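Local atomic coordinates of Cwp19 (Clostridioides difficile, PDB entry 5OQ3), a protein that probably cleaves glycosidic bonds through the TIM-barrel glycoside hydrolase domain modelled here, and is tentatively assigned N-acetylmuramoyl-L-alanine amidase activity as a whole protein. Residues A30-V35 / D59-V64. Residues are numbered along the deposited sequence; the frame is centred on the assembly and turned at random.
Sequences AWISTV and DKLKSV
Before and after Leu61, the helix residue that meets Ala30 and Ile32 of the strand, Lys60 and Ser63 are tied together: Ser63 OG donates a hydrogen bond to Lys60 O over 2.7 Å. The bond is bent at the acceptor, with a C=O...donor angle of 127°, and the hydroxyl lies somewhat out of the carbonyl plane. It spans one helical turn and satisfies the serine hydroxyl on the helix's own backbone. Two backbone bonds hold the same turn, Ser63 N to Asp59 O and Val64 N to Leu61 O.

No hydrogen bond crosses to the strand; what joins the two segments is apolar, and Leu61 supplies all of the helix's share. Its two methyls divide the work. CD2 rests against the methyl of Ala30, with 4.1 Å from Leu61 CD2 to Ala30 CB, while the other branch turns to Ile32, with 4.1 Å from Leu61 CD1 to Ile32 CD1. Ile32 sends out its longer arm, CG1 lying opposite the carbonyl carbon (chi1 -61°) and CD1 extended beyond it (chi2 176°), so that methyl meets methyl end to end while the two side chains run at a slant to each other. Ala30 and Leu61 are also where the backbones come nearest, with 7.8 Å between their CA atoms.

The contact lies between the strands of a TIM barrel and the helices around them, within the first beta-alpha-beta unit. Ala30 and Ile32 face outward from strand 27-32 to helix 47-63, whereas Trp31 between them turns inward, its ring edge-to-face with Trp122. Ile32 also touches Ala69 and Val71 of the next strand, 68-74, and helix 364-369 closes over the contact through Ala364, which touches both Ile32 and Leu61.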
loop_
_atom_site.group_PDB
_atom_site.type_symbol
_atom_site.label_atom_id
_atom_site.label_comp_id
_atom_site.label_asym_id
_atom_site.label_seq_id
_atom_site.Cartn_x
_atom_site.Cartn_y
_atom_site.Cartn_z
ATOM N N ALA A 30 -3.813 2.217 10.823
ATOM C CA ALA A 30 -3.183 3.419 10.335
ATOM C C ALA A 30 -1.964 3.040 9.488
ATOM O O ALA A 30 -1.160 2.212 9.906
ATOM C CB ALA A 30 -2.784 4.332 11.467
ATOM N N TRP A 31 -1.826 3.712 8.348
ATOM C CA TRP A 31 -0.608 3.635 7.549
ATOM C C TRP A 31 0.491 4.450 8.229
ATOM O O TRP A 31 0.257 5.611 8.625
ATOM C CB TRP A 31 -0.833 4.162 6.122
ATOM C CG TRP A 31 -1.492 3.215 5.196
ATOM C CD1 TRP A 31 -0.919 2.150 4.577
ATOM C CD2 TRP A 31 -2.819 3.303 4.652
ATOM N NE1 TRP A 31 -1.816 1.543 3.758
ATOM C CE2 TRP A 31 -2.962 2.269 3.729
ATOM C CE3 TRP A 31 -3.874 4.200 4.820
ATOM C CZ2 TRP A 31 -4.140 2.049 3.007
ATOM C CZ3 TRP A 31 -5.021 4.021 4.090
ATOM C CH2 TRP A 31 -5.143 2.951 3.195
ATOM N N ILE A 32 1.675 3.850 8.323
ATOM C CA ILE A 32 2.890 4.527 8.770
ATOM C C ILE A 32 3.878 4.436 7.577
ATOM O O ILE A 32 4.516 3.421 7.337
ATOM C CB ILE A 32 3.457 3.833 10.035
ATOM C CG1 ILE A 32 2.405 3.900 11.189
ATOM C CG2 ILE A 32 4.790 4.445 10.471
ATOM C CD1 ILE A 32 2.811 3.167 12.455
ATOM N N SER A 33 3.921 5.503 6.813
ATOM C CA SER A 33 4.754 5.653 5.632
ATOM C C SER A 33 6.130 6.121 6.011
ATOM O O SER A 33 6.300 7.019 6.847
ATOM C CB SER A 33 4.081 6.586 4.635
ATOM O OG SER A 33 4.818 6.638 3.427
ATOM N N THR A 34 7.127 5.504 5.390
ATOM C CA THR A 34 8.547 5.794 5.618
ATOM C C THR A 34 9.200 6.526 4.436
ATOM O O THR A 34 10.256 7.149 4.576
ATOM C CB THR A 34 9.305 4.487 5.885
ATOM O OG1 THR A 34 9.155 3.623 4.757
ATOM C CG2 THR A 34 8.786 3.807 7.114
ATOM N N VAL A 35 8.538 6.518 3.279
ATOM C CA VAL A 35 9.058 7.240 2.114
ATOM C C VAL A 35 9.055 8.731 2.426
ATOM O O VAL A 35 8.089 9.259 2.986
ATOM C CB VAL A 35 8.258 6.899 0.830
ATOM C CG1 VAL A 35 6.879 7.550 0.834
ATOM C CG2 VAL A 35 9.036 7.343 -0.410
ATOM N N ASP A 59 1.758 4.738 20.797
ATOM C CA ASP A 59 0.954 5.053 21.969
ATOM C C ASP A 59 -0.209 5.983 21.605
ATOM O O ASP A 59 -1.324 5.796 22.068
ATOM C CB ASP A 59 1.791 5.751 23.054
ATOM C CG ASP A 59 2.779 4.839 23.758
ATOM O OD1 ASP A 59 2.617 3.600 23.731
ATOM O OD2 ASP A 59 3.691 5.409 24.411
ATOM N N LYS A 60 0.057 6.970 20.768
ATOM C CA LYS A 60 -0.976 7.913 20.381
ATOM C C LYS A 60 -2.046 7.184 19.517
ATOM O O LYS A 60 -3.239 7.365 19.734
ATOM C CB LYS A 60 -0.346 9.105 19.655
ATOM C CG LYS A 60 -1.191 10.377 19.614
ATOM C CD LYS A 60 -1.161 11.197 20.910
ATOM C CE LYS A 60 0.114 12.034 21.154
ATOM N NZ LYS A 60 0.272 13.238 20.278
ATOM N N LEU A 61 -1.618 6.319 18.598
ATOM C CA LEU A 61 -2.584 5.573 17.782
ATOM C C LEU A 61 -3.455 4.651 18.646
ATOM O O LEU A 61 -4.669 4.626 18.495
ATOM C CB LEU A 61 -1.846 4.776 16.721
ATOM C CG LEU A 61 -1.020 5.567 15.700
ATOM C CD1 LEU A 61 -0.233 4.625 14.798
ATOM C CD2 LEU A 61 -1.908 6.492 14.899
ATOM N N LYS A 62 -2.821 3.929 19.568
ATOM C CA LYS A 62 -3.564 3.017 20.409
ATOM C C LYS A 62 -4.607 3.790 21.219
ATOM O O LYS A 62 -5.735 3.337 21.423
ATOM C CB LYS A 62 -2.652 2.204 21.309
ATOM C CG LYS A 62 -3.472 1.301 22.188
ATOM C CD LYS A 62 -2.756 0.146 22.771
ATOM C CE LYS A 62 -3.755 -0.815 23.393
ATOM N NZ LYS A 62 -3.016 -1.741 24.280
ATOM N N SER A 63 -4.208 4.974 21.685
ATOM C CA SER A 63 -5.091 5.794 22.515
ATOM C C SER A 63 -6.404 6.200 21.864
ATOM O O SER A 63 -7.362 6.513 22.589
ATOM C CB SER A 63 -4.388 7.059 23.040
ATOM O OG SER A 63 -4.351 8.094 22.059
ATOM N N VAL A 64 -6.465 6.187 20.532
ATOM C CA VAL A 64 -7.711 6.532 19.816
ATOM C C VAL A 64 -8.436 5.342 19.244
ATOM O O VAL A 64 -9.423 5.509 18.541
ATOM C CB VAL A 64 -7.509 7.618 18.742
ATOM C CG1 VAL A 64 -6.822 8.822 19.373
ATOM C CG2 VAL A 64 -6.732 7.117 17.510
#